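Local coordinates for osmolarity sensor protein EnvZ (Escherichia coli, PDB 5XGA) that senses osmolarity as a membrane histidine kinase, its periplasmic domain probably receiving signals that set the kinase's activity toward its response regulator, at residues 14-17 and 18-22; 73-76 and 77-80. All coordinates share one frame; numbering follows the deposited sequence.

Contact 1 (14-17 and 18-22)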
loop_
_atom_site.group_PDB
_atom_site.type_symbol
_atom_site.label_atom_id
_atom_site.label_comp_id
_atom_site.label_asym_id
_atom_site.label_seq_id
_atom_site.Cartn_x
_atom_site.Cartn_y
_atom_site.Cartn_z
ATOM N N ASN A 14 1.269 5.214 -5.526
ATOM C CA ASN A 14 0.781 3.843 -5.678
ATOM C C ASN A 14 1.890 2.889 -6.129
ATOM O O ASN A 14 1.968 1.734 -5.672
ATOM C CB ASN A 14 -0.388 3.812 -6.675
ATOM C CG ASN A 14 -1.207 2.546 -6.575
ATOM O OD1 ASN A 14 -1.265 1.737 -7.521
ATOM N ND2 ASN A 14 -1.857 2.363 -5.430
ATOM N N LYS A 15 2.743 3.356 -7.038
ATOM C CA LYS A 15 3.840 2.516 -7.524
ATOM C C LYS A 15 4.805 2.213 -6.395
ATOM O O LYS A 15 5.265 1.078 -6.225
ATOM C CB LYS A 15 4.601 3.187 -8.669
ATOM C CG LYS A 15 3.800 3.407 -9.935
ATOM C CD LYS A 15 4.708 3.858 -11.084
ATOM C CE LYS A 15 5.249 2.653 -11.839
ATOM N NZ LYS A 15 4.129 1.793 -12.346
ATOM N N VAL A 16 5.124 3.253 -5.634
ATOM C CA VAL A 16 6.022 3.134 -4.494
ATOM C C VAL A 16 5.449 2.194 -3.445
ATOM O O VAL A 16 6.103 1.247 -3.001
ATOM C CB VAL A 16 6.277 4.504 -3.859
ATOM C CG1 VAL A 16 6.869 4.333 -2.469
ATOM C CG2 VAL A 16 7.180 5.332 -4.768
ATOM N N LEU A 17 4.209 2.461 -3.065
ATOM C CA LEU A 17 3.502 1.639 -2.098
ATOM C C LEU A 17 3.480 0.159 -2.493
ATOM O O LEU A 17 3.712 -0.725 -1.664
ATOM C CB LEU A 17 2.079 2.162 -1.952
ATOM C CG LEU A 17 1.157 1.437 -0.997
ATOM C CD1 LEU A 17 1.704 1.523 0.402
ATOM C CD2 LEU A 17 -0.230 2.066 -1.091
ATOM N N ALA A 18 3.189 -0.106 -3.758
ATOM C CA ALA A 18 3.078 -1.484 -4.244
ATOM C C ALA A 18 4.387 -2.241 -4.072
ATOM O O ALA A 18 4.412 -3.373 -3.577
ATOM C CB ALA A 18 2.650 -1.492 -5.702
ATOM N N TYR A 19 5.475 -1.614 -4.497
ATOM C CA TYR A 19 6.797 -2.215 -4.381
ATOM C C TYR A 19 7.164 -2.505 -2.939
ATOM O O TYR A 19 7.639 -3.594 -2.622
ATOM C CB TYR A 19 7.867 -1.323 -4.999
ATOM C CG TYR A 19 9.160 -2.086 -5.133
ATOM C CD1 TYR A 19 9.205 -3.264 -5.868
ATOM C CD2 TYR A 19 10.321 -1.665 -4.496
ATOM C CE1 TYR A 19 10.377 -3.998 -5.989
ATOM C CE2 TYR A 19 11.505 -2.393 -4.614
ATOM C CZ TYR A 19 11.520 -3.561 -5.359
ATOM O OH TYR A 19 12.676 -4.300 -5.487
ATOM N N GLU A 20 6.931 -1.538 -2.056
ATOM C CA GLU A 20 7.269 -1.708 -0.648
ATOM C C GLU A 20 6.356 -2.717 0.039
ATOM O O GLU A 20 6.822 -3.523 0.829
ATOM C CB GLU A 20 7.223 -0.350 0.084
ATOM C CG GLU A 20 8.128 0.687 -0.560
ATOM C CD GLU A 20 8.489 1.846 0.361
ATOM O OE1 GLU A 20 8.084 1.836 1.541
ATOM O OE2 GLU A 20 9.197 2.765 -0.097
ATOM N N VAL A 21 5.054 -2.684 -0.250
ATOM C CA VAL A 21 4.167 -3.691 0.324
ATOM C C VAL A 21 4.542 -5.095 -0.156
ATOM O O VAL A 21 4.424 -6.071 0.589
ATOM C CB VAL A 21 2.714 -3.414 -0.012
ATOM C CG1 VAL A 21 1.856 -4.625 0.346
ATOM C CG2 VAL A 21 2.254 -2.180 0.751
ATOM N N ARG A 22 5.006 -5.187 -1.393
ATOM C CA ARG A 22 5.449 -6.468 -1.930
ATOM C C ARG A 22 6.584 -7.024 -1.058
ATOM O O ARG A 22 6.628 -8.214 -0.746
ATOM C CB ARG A 22 5.899 -6.302 -3.381
ATOM C CG ARG A 22 6.135 -7.609 -4.094
ATOM C CD ARG A 22 6.590 -7.377 -5.515
ATOM N NE ARG A 22 7.265 -8.565 -6.029
ATOM C CZ ARG A 22 8.106 -8.555 -7.057
ATOM N NH1 ARG A 22 8.368 -7.419 -7.690
ATOM N NH2 ARG A 22 8.685 -9.683 -7.449
#
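Val16 with Glu20, and Leu17 with Val21, are two i to i+4 pairs on helix 10-24, a worked example of how an alpha-helix lines up side chains one turn apart. In each pair the two side chains lie alongside one another and point the same way. On the more exposed flank, Val16 CG1 rests 3.7 Å from Glu20 OE2. The carboxylate gets there because Glu20 CG stands beside its own backbone N (chi1 -56°) and the chain then runs extended, after CG has passed 3.2 Å from Val16 O. Cutting Glu20 back to an alanine removes CG and the carboxylate, which is likely to leave Val16 CG1 without its neighbour and to thin the packing on Ile47 and Leu51 of helix 41-51. On the buried flank the side-chain contact is apolar, methyl to methyl: Leu17 reaches Val21 through its CD1 branch, while Val21 lies near a bound CHAPS molecule. Four backbone hydrogen bonds hold the turns together, from Ala18 N to Asn14 O through to Val21 N to Leu17 O. Val21 CG2, set beside its own backbone N, sits 3.2 Å from Leu17 O and 3.8 Å from Leu17 CD1.

Contact 2 (73-76 and 77-80); sequences EFLS and HQMA
From Glu73 to Ala80 the backbone is regular alpha-helix, each N-H of His77 to Ala80 bonding the carbonyl four residues back, as in the 2.8 Å bond from Gln78 N to Phe74 O. Glu73 and His77 run side by side in the same direction. A bend at chi2 (74°) brings Glu73 OE2 to the edge of the imidazole, near its plane, where His77 NE2 donates a weak hydrogen bond of 3.0 Å. The N-H...O angle is only 129°, and carboxylate and ring planes stand 66° apart; the other oxygen, OE1, is hydrogen-bonded to His71. Farther round the ring, His77 CD2 lies 3.3 Å from Glu73 O, which meets the ring edge in plane. This is an i to i+4 pairing on the first turns of helix 73-83, which packs beside helix 10-24 and against strand 87-92. Ser76 OG bonds to Tyr72 O, one turn back, and to Val89 N of that strand. Gln78 lays its CB over one face of the Phe74 ring, and its extended chain carries OE1 to 4.1 Å from Phe74 CE2. On the other branch of the amide, Gln78 NE2 is 4.1 Å from Leu75 CD2, an i to i+3 neighbour; both amide ends are taken up by Asn14 and Lys15 of helix 10-24.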
loop_
_atom_site.group_PDB
_atom_site.type_symbol
_atom_site.label_atom_id
_atom_site.label_comp_id
_atom_site.label_asym_id
_atom_site.label_seq_id
_atom_site.Cartn_x
_atom_site.Cartn_y
_atom_site.Cartn_z
ATOM N N GLU A 73 -9.795 1.927 -10.282
ATOM C CA GLU A 73 -9.685 0.687 -11.034
ATOM C C GLU A 73 -8.265 0.467 -11.511
ATOM O O GLU A 73 -7.704 -0.615 -11.334
ATOM C CB GLU A 73 -10.657 0.697 -12.219
ATOM C CG GLU A 73 -10.618 -0.545 -13.106
ATOM C CD GLU A 73 -11.266 -1.767 -12.477
ATOM O OE1 GLU A 73 -11.758 -1.672 -11.334
ATOM O OE2 GLU A 73 -11.273 -2.837 -13.131
ATOM N N PHE A 74 -7.666 1.488 -12.115
ATOM C CA PHE A 74 -6.310 1.314 -12.600
ATOM C C PHE A 74 -5.354 1.083 -11.434
ATOM O O PHE A 74 -4.537 0.165 -11.473
ATOM C CB PHE A 74 -5.851 2.508 -13.435
ATOM C CG PHE A 74 -4.451 2.365 -13.942
ATOM C CD1 PHE A 74 -4.155 1.444 -14.937
ATOM C CD2 PHE A 74 -3.419 3.125 -13.408
ATOM C CE1 PHE A 74 -2.854 1.290 -15.402
ATOM C CE2 PHE A 74 -2.123 2.979 -13.870
ATOM C CZ PHE A 74 -1.841 2.060 -14.865
ATOM N N LEU A 75 -5.453 1.902 -10.391
ATOM C CA LEU A 75 -4.573 1.714 -9.237
ATOM C C LEU A 75 -4.728 0.310 -8.648
ATOM O O LEU A 75 -3.745 -0.314 -8.244
ATOM C CB LEU A 75 -4.855 2.759 -8.159
ATOM C CG LEU A 75 -4.670 4.245 -8.500
ATOM C CD1 LEU A 75 -4.864 5.065 -7.247
ATOM C CD2 LEU A 75 -3.301 4.534 -9.132
ATOM N N SER A 76 -5.967 -0.176 -8.580
ATOM C CA SER A 76 -6.209 -1.507 -8.026
ATOM C C SER A 76 -5.541 -2.596 -8.874
ATOM O O SER A 76 -4.956 -3.534 -8.341
ATOM C CB SER A 76 -7.717 -1.777 -7.904
ATOM O OG SER A 76 -8.352 -0.802 -7.082
ATOM N N HIS A 77 -5.645 -2.493 -10.194
ATOM C CA HIS A 77 -5.010 -3.490 -11.060
ATOM C C HIS A 77 -3.485 -3.380 -10.994
ATOM O O HIS A 77 -2.772 -4.389 -10.925
ATOM C CB HIS A 77 -5.479 -3.331 -12.500
ATOM C CG HIS A 77 -6.761 -4.032 -12.793
ATOM N ND1 HIS A 77 -6.812 -5.351 -13.198
ATOM C CD2 HIS A 77 -8.045 -3.607 -12.732
ATOM C CE1 HIS A 77 -8.071 -5.704 -13.380
ATOM N NE2 HIS A 77 -8.839 -4.665 -13.101
ATOM N N GLN A 78 -2.996 -2.142 -11.010
ATOM C CA GLN A 78 -1.563 -1.886 -10.921
ATOM C C GLN A 78 -1.022 -2.474 -9.617
ATOM O O GLN A 78 0.020 -3.115 -9.601
ATOM C CB GLN A 78 -1.271 -0.381 -11.009
ATOM C CG GLN A 78 0.224 -0.037 -10.918
ATOM C CD GLN A 78 0.521 1.461 -11.019
ATOM O OE1 GLN A 78 1.272 1.898 -11.896
ATOM N NE2 GLN A 78 -0.055 2.247 -10.113
ATOM N N MET A 79 -1.745 -2.268 -8.526
ATOM C CA MET A 79 -1.364 -2.838 -7.239
ATOM C C MET A 79 -1.473 -4.365 -7.283
ATOM O O MET A 79 -0.552 -5.068 -6.871
ATOM C CB MET A 79 -2.244 -2.262 -6.123
ATOM C CG MET A 79 -1.981 -2.852 -4.734
ATOM S SD MET A 79 -0.436 -2.267 -3.990
ATOM C CE MET A 79 -0.748 -0.489 -3.888
ATOM N N ALA A 80 -2.584 -4.874 -7.804
ATOM C CA ALA A 80 -2.786 -6.334 -7.873
ATOM C C ALA A 80 -1.646 -7.030 -8.616
ATOM O O ALA A 80 -1.147 -8.078 -8.187
ATOM C CB ALA A 80 -4.122 -6.663 -8.548
#

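Contacts 1 and 2 lie on neighbouring helices, with their centres 11 Å apart. Contact 1 comes first along the chain, on helix 10-24, and contact 2 follows on helix 73-83, which leads into strand 87-92 of the five-stranded antiparallel sheet. The Gln78 amide joins them with both ends: probable hydrogen bonds of 2.9 Å link its OE1 to Lys15 NZ and its NE2 to Asn14 OD1. Next to this polar bridge, Met79 packs on Asn14, Leu17 and Ala18. The two helices of the periplasmic domain are thus packed side by side, helix 73-83 also lying against strand 87-92, with contact 1 the nearer to bound CHAPS.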